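Local coordinates for protein copper-containing nitrite reductase (Thermus scotoductus, PDB 6HBE) that probably catalyses the one-electron reduction of nitrite to nitric oxide at copper, as a homotrimer whose chains each carry an additional plastocyanin/azurin-like copper domain, at residues S166-Y171 with S357-V362; K174-M179 with A307-D312; I221-Y226 with E252-P257. All coordinates share one frame; numbering follows the deposited sequence.

Overall arrangement
From the N terminus the chain first lays down strands including 21-36 and 39-46, then strand 154-163, before helix 167-172 provides the first half of contact 1. Strand 177-180 follows with that of contact 2. Further on, 221-226 and 252-257 pair and close the short loop of contact 3, nested inside both others. Residues 307-312 then close contact 2, joining edge strand 177-180 to strand 309-311 of the sheet holding 21-36 and 39-46. Last, 357-362 close contact 1, joining helix 167-172 to strand 358-359 of the plastocyanin/azurin-like region. Contacts 1 and 2 touch, through Lys361 and Asp312 among others; strand 177-180 and both strands of contact 3 belong to the same six-stranded sheet.

Contact 1. Residues S166-Y171 with S357-V362; sequences SGRDFY and SFYPKV
The capped N-terminal turn of helix 167-172 is one place where the plastocyanin/azurin-like copper domain meets the rest of the chain, through Ser357 and Tyr359. Gly167 N, in the first turn, donates to Ser357 OG at 3.1 Å, a bent bond with an N-H...O angle of 135°. The hydroxyl stands between Ser357's own backbone N and carbonyl carbon (chi1 76°), from where it also bonds to Val354 O. Ser166 caps the helix: its OG accepts from Asp169 N at 3.0 Å.

At the next residue, Arg168 lays its aliphatic part across Tyr359. CG sits over the centre of the phenol ring, 3.7 Å from the centroid and 6° off the normal, a CH-pi contact, while CB lies over the same face and CD over its rim. Bends at chi2 and chi3 then lead the guanidinium away, its plane steep to the ring, toward Gln352 and a salt bridge with Asp172. Lys361 holds its ammonium among carbonyls including that of Gly315. With Ser357 about 9 Å from a bound copper, side chain to ion, this is a junction in which the first turn of a serine-capped helix docks beside a cupredoxin copper site.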
loop_
_atom_site.group_PDB
_atom_site.type_symbol
_atom_site.label_atom_id
_atom_site.label_comp_id
_atom_site.label_asym_id
_atom_site.label_seq_id
_atom_site.Cartn_x
_atom_site.Cartn_y
_atom_site.Cartn_z
ATOM N N SER C 166 -11.057 7.845 -8.949
ATOM C CA SER C 166 -11.876 6.778 -9.543
ATOM C C SER C 166 -12.038 5.636 -8.580
ATOM O O SER C 166 -11.239 5.491 -7.663
ATOM C CB SER C 166 -11.276 6.250 -10.836
ATOM O OG SER C 166 -10.000 5.651 -10.619
ATOM N N GLY C 167 -13.078 4.827 -8.790
ATOM C CA GLY C 167 -13.240 3.603 -8.001
ATOM C C GLY C 167 -12.134 2.565 -8.285
ATOM O O GLY C 167 -11.814 1.737 -7.421
ATOM N N ARG C 168 -11.590 2.573 -9.497
ATOM C CA ARG C 168 -10.426 1.778 -9.872
ATOM C C ARG C 168 -9.229 2.136 -8.974
ATOM O O ARG C 168 -8.560 1.249 -8.460
ATOM C CB ARG C 168 -10.057 2.062 -11.342
ATOM C CG ARG C 168 -8.836 1.340 -11.908
ATOM C CD ARG C 168 -9.005 -0.156 -12.095
ATOM N NE ARG C 168 -8.731 -0.942 -10.882
ATOM C CZ ARG C 168 -9.198 -2.159 -10.605
ATOM N NH1 ARG C 168 -10.070 -2.787 -11.408
ATOM N NH2 ARG C 168 -8.809 -2.762 -9.468
ATOM N N ASP C 169 -8.965 3.427 -8.807
ATOM C CA ASP C 169 -7.850 3.890 -7.941
ATOM C C ASP C 169 -8.147 3.557 -6.473
ATOM O O ASP C 169 -7.216 3.205 -5.733
ATOM C CB ASP C 169 -7.621 5.395 -8.069
ATOM C CG ASP C 169 -6.945 5.786 -9.375
ATOM O OD1 ASP C 169 -6.474 4.882 -10.095
ATOM O OD2 ASP C 169 -6.850 6.997 -9.644
ATOM N N PHE C 170 -9.418 3.626 -6.065
ATOM C CA PHE C 170 -9.796 3.233 -4.696
ATOM C C PHE C 170 -9.456 1.745 -4.394
ATOM O O PHE C 170 -8.881 1.425 -3.324
ATOM C CB PHE C 170 -11.264 3.530 -4.391
ATOM C CG PHE C 170 -11.678 3.112 -2.991
ATOM C CD1 PHE C 170 -11.149 3.761 -1.873
ATOM C CD2 PHE C 170 -12.567 2.074 -2.807
ATOM C CE1 PHE C 170 -11.507 3.341 -0.577
ATOM C CE2 PHE C 170 -12.906 1.637 -1.515
ATOM C CZ PHE C 170 -12.376 2.284 -0.412
ATOM N N TYR C 171 -9.837 0.836 -5.290
ATOM C CA TYR C 171 -9.461 -0.600 -5.169
ATOM C C TYR C 171 -7.938 -0.787 -5.096
ATOM O O TYR C 171 -7.434 -1.551 -4.284
ATOM C CB TYR C 171 -10.041 -1.429 -6.335
ATOM C CG TYR C 171 -11.376 -2.073 -6.080
ATOM C CD1 TYR C 171 -12.493 -1.323 -5.762
ATOM C CD2 TYR C 171 -11.537 -3.451 -6.245
ATOM C CE1 TYR C 171 -13.728 -1.922 -5.542
ATOM C CE2 TYR C 171 -12.759 -4.060 -6.042
ATOM C CZ TYR C 171 -13.854 -3.295 -5.681
ATOM O OH TYR C 171 -15.063 -3.916 -5.446
ATOM N N SER C 357 -18.159 3.036 -9.973
ATOM C CA SER C 357 -17.722 3.874 -11.079
ATOM C C SER C 357 -17.508 3.054 -12.316
ATOM O O SER C 357 -17.441 1.830 -12.243
ATOM C CB SER C 357 -16.450 4.673 -10.732
ATOM O OG SER C 357 -15.260 3.893 -10.761
ATOM N N PHE C 358 -17.385 3.729 -13.472
ATOM C CA PHE C 358 -17.066 3.081 -14.732
ATOM C C PHE C 358 -15.629 3.431 -15.126
ATOM O O PHE C 358 -15.264 4.592 -15.099
ATOM C CB PHE C 358 -18.026 3.498 -15.872
ATOM C CG PHE C 358 -19.470 3.142 -15.623
ATOM C CD1 PHE C 358 -19.915 1.842 -15.775
ATOM C CD2 PHE C 358 -20.393 4.124 -15.213
ATOM C CE1 PHE C 358 -21.249 1.514 -15.546
ATOM C CE2 PHE C 358 -21.719 3.807 -14.988
ATOM C CZ PHE C 358 -22.148 2.497 -15.145
ATOM N N TYR C 359 -14.840 2.421 -15.525
ATOM C CA TYR C 359 -13.418 2.596 -15.886
ATOM C C TYR C 359 -13.076 1.920 -17.204
ATOM O O TYR C 359 -13.172 0.709 -17.303
ATOM C CB TYR C 359 -12.501 2.040 -14.770
ATOM C CG TYR C 359 -11.039 2.310 -15.009
ATOM C CD1 TYR C 359 -10.514 3.585 -14.823
ATOM C CD2 TYR C 359 -10.196 1.313 -15.454
ATOM C CE1 TYR C 359 -9.166 3.851 -15.068
ATOM C CE2 TYR C 359 -8.846 1.568 -15.701
ATOM C CZ TYR C 359 -8.345 2.836 -15.486
ATOM O OH TYR C 359 -7.008 3.081 -15.722
ATOM N N PRO C 360 -12.654 2.662 -18.223
ATOM C CA PRO C 360 -12.431 4.116 -18.219
ATOM C C PRO C 360 -13.739 4.935 -18.204
ATOM O O PRO C 360 -14.797 4.417 -18.606
ATOM C CB PRO C 360 -11.655 4.332 -19.531
ATOM C CG PRO C 360 -12.133 3.237 -20.426
ATOM C CD PRO C 360 -12.475 2.061 -19.550
ATOM N N LYS C 361 -13.681 6.163 -17.675
ATOM C CA LYS C 361 -14.844 7.057 -17.624
ATOM C C LYS C 361 -15.387 7.452 -19.026
ATOM O O LYS C 361 -16.610 7.539 -19.222
ATOM C CB LYS C 361 -14.531 8.337 -16.832
ATOM C CG LYS C 361 -14.311 8.119 -15.328
ATOM C CD LYS C 361 -13.816 9.386 -14.631
ATOM C CE LYS C 361 -13.552 9.206 -13.119
ATOM N NZ LYS C 361 -14.716 8.642 -12.374
ATOM N N VAL C 362 -14.468 7.688 -19.951
ATOM C CA VAL C 362 -14.778 8.071 -21.341
ATOM C C VAL C 362 -14.019 7.148 -22.286
ATOM O O VAL C 362 -12.786 7.050 -22.222
ATOM C CB VAL C 362 -14.358 9.523 -21.641
ATOM C CG1 VAL C 362 -14.762 9.939 -23.068
ATOM C CG2 VAL C 362 -14.911 10.476 -20.625
#

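Contact 2. Residues K174-M179 with A307-D312; sequences KALYVM and AKRVVD
Leu176 and Val311 mark the nearest backbone approach here, and their CA atoms are still 9.1 Å apart, so the two segments meet through side chains and not as paired strands. Leu176 and Tyr177 both face Ala163 on the adjoining strand, a classic beta bulge, and both side chains are directed at 307-312.

Leu176 and Val311 reach tip to tip, CD2 of the leucine 3.7 Å from CG2 of the valine. Tyr177 CE2 comes to 4.3 Å from Val311 CG2, while Leu176 CG lies over the centre of the Tyr177 ring, so the leucine packs on one face of its neighbour's ring. The polar link is Arg309 NH1 to Tyr177 OH, 3.2 Å and nearly straight at 163°, with the hydroxyl oxygen almost exactly in the guanidinium plane. Arg309 leaves its backbone extended and turns only at chi3 (-91°), which swings the flat group round to the phenol, the two planes 45° apart.

Stronger partners make this a subunit interface: Tyr177 OH bonds to His410 of the third subunit, and Arg309 NH2 forms salt bridges with Glu322 of its own chain and with Glu376 of the third subunit. Strand 309-311 is an edge strand of its five-stranded sheet within the chain, with Val311 packing on Leu41 of strand 39-46, and Tyr177 reaches from strand 177-180 across to Val39 and to Val35 of strand 21-36.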
loop_
_atom_site.group_PDB
_atom_site.type_symbol
_atom_site.label_atom_id
_atom_site.label_comp_id
_atom_site.label_asym_id
_atom_site.label_seq_id
_atom_site.Cartn_x
_atom_site.Cartn_y
_atom_site.Cartn_z
ATOM N N LYS C 174 -4.576 3.858 -4.624
ATOM C CA LYS C 174 -3.875 4.959 -5.252
ATOM C C LYS C 174 -4.623 6.306 -4.972
ATOM O O LYS C 174 -5.453 6.739 -5.774
ATOM C CB LYS C 174 -3.748 4.691 -6.755
ATOM C CG LYS C 174 -2.917 5.731 -7.499
ATOM C CD LYS C 174 -2.989 5.589 -9.024
ATOM C CE LYS C 174 -2.227 6.725 -9.698
ATOM N NZ LYS C 174 -2.431 6.848 -11.176
ATOM N N ALA C 175 -4.338 6.954 -3.844
ATOM C CA ALA C 175 -4.992 8.236 -3.496
ATOM C C ALA C 175 -4.477 9.391 -4.337
ATOM O O ALA C 175 -3.244 9.520 -4.523
ATOM C CB ALA C 175 -4.758 8.571 -2.023
ATOM N N LEU C 176 -5.378 10.261 -4.821
ATOM C CA LEU C 176 -4.929 11.479 -5.519
ATOM C C LEU C 176 -4.418 12.527 -4.507
ATOM O O LEU C 176 -3.320 13.092 -4.691
ATOM C CB LEU C 176 -6.038 12.059 -6.407
ATOM C CG LEU C 176 -5.758 13.334 -7.172
ATOM C CD1 LEU C 176 -4.645 13.178 -8.172
ATOM C CD2 LEU C 176 -7.046 13.811 -7.870
ATOM N N TYR C 177 -5.177 12.761 -3.429
ATOM C CA TYR C 177 -4.761 13.734 -2.422
ATOM C C TYR C 177 -4.893 13.091 -1.054
ATOM O O TYR C 177 -5.725 12.183 -0.871
ATOM C CB TYR C 177 -5.575 15.039 -2.499
ATOM C CG TYR C 177 -5.498 15.742 -3.843
ATOM C CD1 TYR C 177 -4.283 16.111 -4.389
ATOM C CD2 TYR C 177 -6.665 16.026 -4.570
ATOM C CE1 TYR C 177 -4.204 16.707 -5.668
ATOM C CE2 TYR C 177 -6.594 16.644 -5.829
ATOM C CZ TYR C 177 -5.374 17.008 -6.361
ATOM O OH TYR C 177 -5.346 17.643 -7.621
ATOM N N VAL C 178 -4.029 13.526 -0.146
ATOM C CA VAL C 178 -4.110 13.145 1.283
ATOM C C VAL C 178 -3.962 14.416 2.116
ATOM O O VAL C 178 -3.088 15.238 1.828
ATOM C CB VAL C 178 -3.059 12.090 1.658
ATOM C CG1 VAL C 178 -3.325 11.573 3.076
ATOM C CG2 VAL C 178 -3.092 10.919 0.681
ATOM N N MET C 179 -4.814 14.602 3.111
ATOM C CA MET C 179 -4.987 15.961 3.732
ATOM C C MET C 179 -5.398 15.949 5.189
ATOM O O MET C 179 -6.004 14.972 5.648
ATOM C CB MET C 179 -5.985 16.821 2.910
ATOM C CG MET C 179 -7.411 16.325 2.812
ATOM S SD MET C 179 -8.335 17.011 1.378
ATOM C CE MET C 179 -7.748 15.875 0.144
ATOM N N ALA C 307 -11.990 27.165 -12.306
ATOM C CA ALA C 307 -11.506 25.850 -11.818
ATOM C C ALA C 307 -10.472 25.228 -12.737
ATOM O O ALA C 307 -10.649 25.238 -13.955
ATOM C CB ALA C 307 -12.681 24.879 -11.649
ATOM N N LYS C 308 -9.411 24.658 -12.167
ATOM C CA LYS C 308 -8.422 23.940 -12.994
ATOM C C LYS C 308 -8.608 22.422 -13.027
ATOM O O LYS C 308 -8.132 21.773 -13.943
ATOM C CB LYS C 308 -6.968 24.360 -12.708
ATOM C CG LYS C 308 -6.483 24.250 -11.295
ATOM C CD LYS C 308 -5.154 24.989 -11.095
ATOM C CE LYS C 308 -4.812 24.952 -9.610
ATOM N NZ LYS C 308 -3.413 25.372 -9.256
ATOM N N ARG C 309 -9.366 21.872 -12.080
ATOM C CA ARG C 309 -9.606 20.430 -12.032
ATOM C C ARG C 309 -10.885 20.174 -11.247
ATOM O O ARG C 309 -11.131 20.840 -10.219
ATOM C CB ARG C 309 -8.397 19.719 -11.371
ATOM C CG ARG C 309 -8.591 18.240 -11.080
ATOM C CD ARG C 309 -7.306 17.545 -10.630
ATOM N NE ARG C 309 -6.539 16.983 -11.748
ATOM C CZ ARG C 309 -5.274 16.550 -11.684
ATOM N NH1 ARG C 309 -4.576 16.580 -10.534
ATOM N NH2 ARG C 309 -4.699 16.070 -12.795
ATOM N N VAL C 310 -11.716 19.256 -11.752
ATOM C CA VAL C 310 -12.823 18.696 -10.983
ATOM C C VAL C 310 -12.631 17.193 -10.860
ATOM O O VAL C 310 -12.575 16.489 -11.858
ATOM C CB VAL C 310 -14.211 18.950 -11.640
ATOM C CG1 VAL C 310 -15.331 18.432 -10.726
ATOM C CG2 VAL C 310 -14.382 20.433 -11.917
ATOM N N VAL C 311 -12.566 16.714 -9.617
ATOM C CA VAL C 311 -12.329 15.309 -9.294
ATOM C C VAL C 311 -13.692 14.714 -8.905
ATOM O O VAL C 311 -14.447 15.355 -8.169
ATOM C CB VAL C 311 -11.352 15.184 -8.092
ATOM C CG1 VAL C 311 -11.068 13.716 -7.769
ATOM C CG2 VAL C 311 -10.048 15.952 -8.360
ATOM N N ASP C 312 -14.005 13.520 -9.422
ATOM C CA ASP C 312 -15.232 12.814 -9.071
ATOM C C ASP C 312 -15.005 11.304 -9.154
ATOM O O ASP C 312 -14.924 10.767 -10.246
ATOM C CB ASP C 312 -16.373 13.245 -10.018
ATOM C CG ASP C 312 -17.723 12.617 -9.664
ATOM O OD1 ASP C 312 -17.849 11.723 -8.777
ATOM O OD2 ASP C 312 -18.706 13.065 -10.258
#

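Contact 3. Residues I221-Y226 with E252-P257; sequences IFEYMY and EWRVPP
Glu223 and Arg254 form a side-on salt bridge in which two guanidinium nitrogens take one carboxylate oxygen each. Arg254 NH2 donates to Glu223 OE1 at 2.7 Å, on the syn lone pair, and Arg254 NE to Glu223 OE2 at 3.1 Å in a nearly straight bond of 173°. The two planes are close to coplanar, 26° apart. Glu223 CG stands opposite the carbonyl carbon (chi1 -52°), and the extended chain beyond it carries the carboxylate to Arg254. Glu223 OE2 also accepts from Arg254 N at 3.1 Å, on the anti side, and from a water that bridges to Arg254 O, so three donors grip this oxygen.

Next to the salt bridge along the chain, Tyr224 and Glu252 form an antiparallel hydrogen-bonded pair: Glu252 N to Tyr224 O is 2.9 Å and Tyr224 N to Glu252 O 3.3 Å. Glu223 and Tyr224 both face Glu252, a classic beta bulge at the corner the chain turns at Glu223, and Glu223 N adds only a weak bond to Glu252 O. Trp253 NE1 and Ile221 N both bond to Asn83 OD1 of the third subunit, where Ile221 also packs on the copper ligand His80.

Buried Glu252 is satisfied at both oxygens. Tyr226 OH donates to Glu252 OE1 at 2.8 Å from above the carboxylate plane, and Met144 N of helix 143-148 shares that oxygen, while OE2 bonds to Tyr199 OH. Tyr224 OH goes to Glu147.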
loop_
_atom_site.group_PDB
_atom_site.type_symbol
_atom_site.label_atom_id
_atom_site.label_comp_id
_atom_site.label_asym_id
_atom_site.label_seq_id
_atom_site.Cartn_x
_atom_site.Cartn_y
_atom_site.Cartn_z
ATOM N N ILE C 221 9.522 15.602 20.245
ATOM C CA ILE C 221 9.343 14.194 20.619
ATOM C C ILE C 221 8.128 14.193 21.519
ATOM O O ILE C 221 8.154 14.873 22.552
ATOM C CB ILE C 221 10.601 13.631 21.363
ATOM C CG1 ILE C 221 11.806 13.642 20.414
ATOM C CG2 ILE C 221 10.387 12.212 21.858
ATOM C CD1 ILE C 221 13.130 13.201 21.016
ATOM N N PHE C 222 7.068 13.466 21.128
ATOM C CA PHE C 222 5.810 13.450 21.874
ATOM C C PHE C 222 6.033 12.835 23.255
ATOM O O PHE C 222 6.567 11.729 23.389
ATOM C CB PHE C 222 4.676 12.681 21.145
ATOM C CG PHE C 222 4.348 13.199 19.761
ATOM C CD1 PHE C 222 4.142 14.543 19.537
ATOM C CD2 PHE C 222 4.186 12.321 18.706
ATOM C CE1 PHE C 222 3.809 15.026 18.271
ATOM C CE2 PHE C 222 3.865 12.789 17.433
ATOM C CZ PHE C 222 3.653 14.144 17.221
ATOM N N GLU C 223 5.618 13.554 24.290
ATOM C CA GLU C 223 5.917 13.124 25.656
ATOM C C GLU C 223 5.064 11.930 26.080
ATOM O O GLU C 223 5.596 10.923 26.580
ATOM C CB GLU C 223 5.765 14.294 26.623
ATOM C CG GLU C 223 6.581 15.515 26.150
ATOM C CD GLU C 223 6.807 16.551 27.211
ATOM O OE1 GLU C 223 7.171 16.163 28.342
ATOM O OE2 GLU C 223 6.623 17.749 26.908
ATOM N N TYR C 224 3.749 12.056 25.903
ATOM C CA TYR C 224 2.796 10.991 26.256
ATOM C C TYR C 224 1.782 10.824 25.127
ATOM O O TYR C 224 1.279 11.805 24.632
ATOM C CB TYR C 224 2.019 11.338 27.538
ATOM C CG TYR C 224 2.859 11.750 28.736
ATOM C CD1 TYR C 224 3.920 10.961 29.187
ATOM C CD2 TYR C 224 2.552 12.917 29.458
ATOM C CE1 TYR C 224 4.699 11.342 30.293
ATOM C CE2 TYR C 224 3.324 13.311 30.572
ATOM C CZ TYR C 224 4.394 12.524 30.980
ATOM O OH TYR C 224 5.136 12.909 32.087
ATOM N N MET C 225 1.454 9.584 24.769
ATOM C CA MET C 225 0.413 9.285 23.787
ATOM C C MET C 225 -0.498 8.183 24.318
ATOM O O MET C 225 -0.053 7.317 25.034
ATOM C CB MET C 225 1.008 8.829 22.450
ATOM C CG MET C 225 2.252 9.557 22.018
ATOM S SD MET C 225 2.709 9.325 20.289
ATOM C CE MET C 225 2.858 7.548 20.207
ATOM N N TYR C 226 -1.760 8.213 23.905
ATOM C CA TYR C 226 -2.766 7.265 24.361
ATOM C C TYR C 226 -3.452 6.639 23.156
ATOM O O TYR C 226 -4.176 7.325 22.428
ATOM C CB TYR C 226 -3.770 7.983 25.273
ATOM C CG TYR C 226 -3.088 8.782 26.365
ATOM C CD1 TYR C 226 -2.711 10.112 26.155
ATOM C CD2 TYR C 226 -2.803 8.208 27.606
ATOM C CE1 TYR C 226 -2.061 10.843 27.155
ATOM C CE2 TYR C 226 -2.161 8.929 28.603
ATOM C CZ TYR C 226 -1.797 10.237 28.388
ATOM O OH TYR C 226 -1.160 10.959 29.375
ATOM N N GLU C 252 0.000 14.368 24.196
ATOM C CA GLU C 252 0.378 15.520 25.029
ATOM C C GLU C 252 1.857 15.869 24.777
ATOM O O GLU C 252 2.713 14.987 24.841
ATOM C CB GLU C 252 0.165 15.160 26.509
ATOM C CG GLU C 252 -1.277 14.900 26.890
ATOM C CD GLU C 252 -1.432 14.591 28.384
ATOM O OE1 GLU C 252 -0.814 13.644 28.877
ATOM O OE2 GLU C 252 -2.176 15.315 29.066
ATOM N N TRP C 253 2.143 17.137 24.474
ATOM C CA TRP C 253 3.478 17.603 24.164
ATOM C C TRP C 253 3.575 19.086 24.549
ATOM O O TRP C 253 2.654 19.858 24.284
ATOM C CB TRP C 253 3.762 17.415 22.633
ATOM C CG TRP C 253 5.082 17.976 22.093
ATOM C CD1 TRP C 253 6.350 17.569 22.413
ATOM C CD2 TRP C 253 5.236 18.983 21.080
ATOM N NE1 TRP C 253 7.279 18.308 21.713
ATOM C CE2 TRP C 253 6.620 19.184 20.897
ATOM C CE3 TRP C 253 4.340 19.797 20.383
ATOM C CZ2 TRP C 253 7.127 20.114 19.980
ATOM C CZ3 TRP C 253 4.847 20.718 19.473
ATOM C CH2 TRP C 253 6.227 20.878 19.295
ATOM N N ARG C 254 4.690 19.471 25.161
ATOM C CA ARG C 254 5.023 20.890 25.367
ATOM C C ARG C 254 5.877 21.424 24.247
ATOM O O ARG C 254 6.848 20.785 23.850
ATOM C CB ARG C 254 5.726 21.099 26.702
ATOM C CG ARG C 254 4.738 20.973 27.853
ATOM C CD ARG C 254 5.403 20.814 29.191
ATOM N NE ARG C 254 6.071 19.524 29.336
ATOM C CZ ARG C 254 6.422 18.981 30.501
ATOM N NH1 ARG C 254 6.169 19.601 31.652
ATOM N NH2 ARG C 254 7.039 17.807 30.523
ATOM N N VAL C 255 5.526 22.602 23.753
ATOM C CA VAL C 255 6.309 23.276 22.728
ATOM C C VAL C 255 7.646 23.648 23.425
ATOM O O VAL C 255 7.612 24.295 24.498
ATOM C CB VAL C 255 5.617 24.541 22.178
ATOM C CG1 VAL C 255 6.460 25.188 21.095
ATOM C CG2 VAL C 255 4.237 24.251 21.582
ATOM N N PRO C 256 8.798 23.222 22.863
ATOM C CA PRO C 256 10.106 23.603 23.403
ATOM C C PRO C 256 10.288 25.129 23.516
ATOM O O PRO C 256 9.586 25.899 22.861
ATOM C CB PRO C 256 11.102 23.009 22.382
ATOM C CG PRO C 256 10.372 21.824 21.799
ATOM C CD PRO C 256 8.945 22.276 21.733
ATOM N N PRO C 257 11.236 25.571 24.351
ATOM C CA PRO C 257 11.335 27.020 24.629
ATOM C C PRO C 257 12.056 27.849 23.575
ATOM O O PRO C 257 12.830 28.762 23.932
ATOM C CB PRO C 257 12.064 27.053 25.989
ATOM C CG PRO C 257 12.854 25.777 26.020
ATOM C CD PRO C 257 11.982 24.760 25.329
HETATM O O HOH W 1 8.453 19.083 25.185
#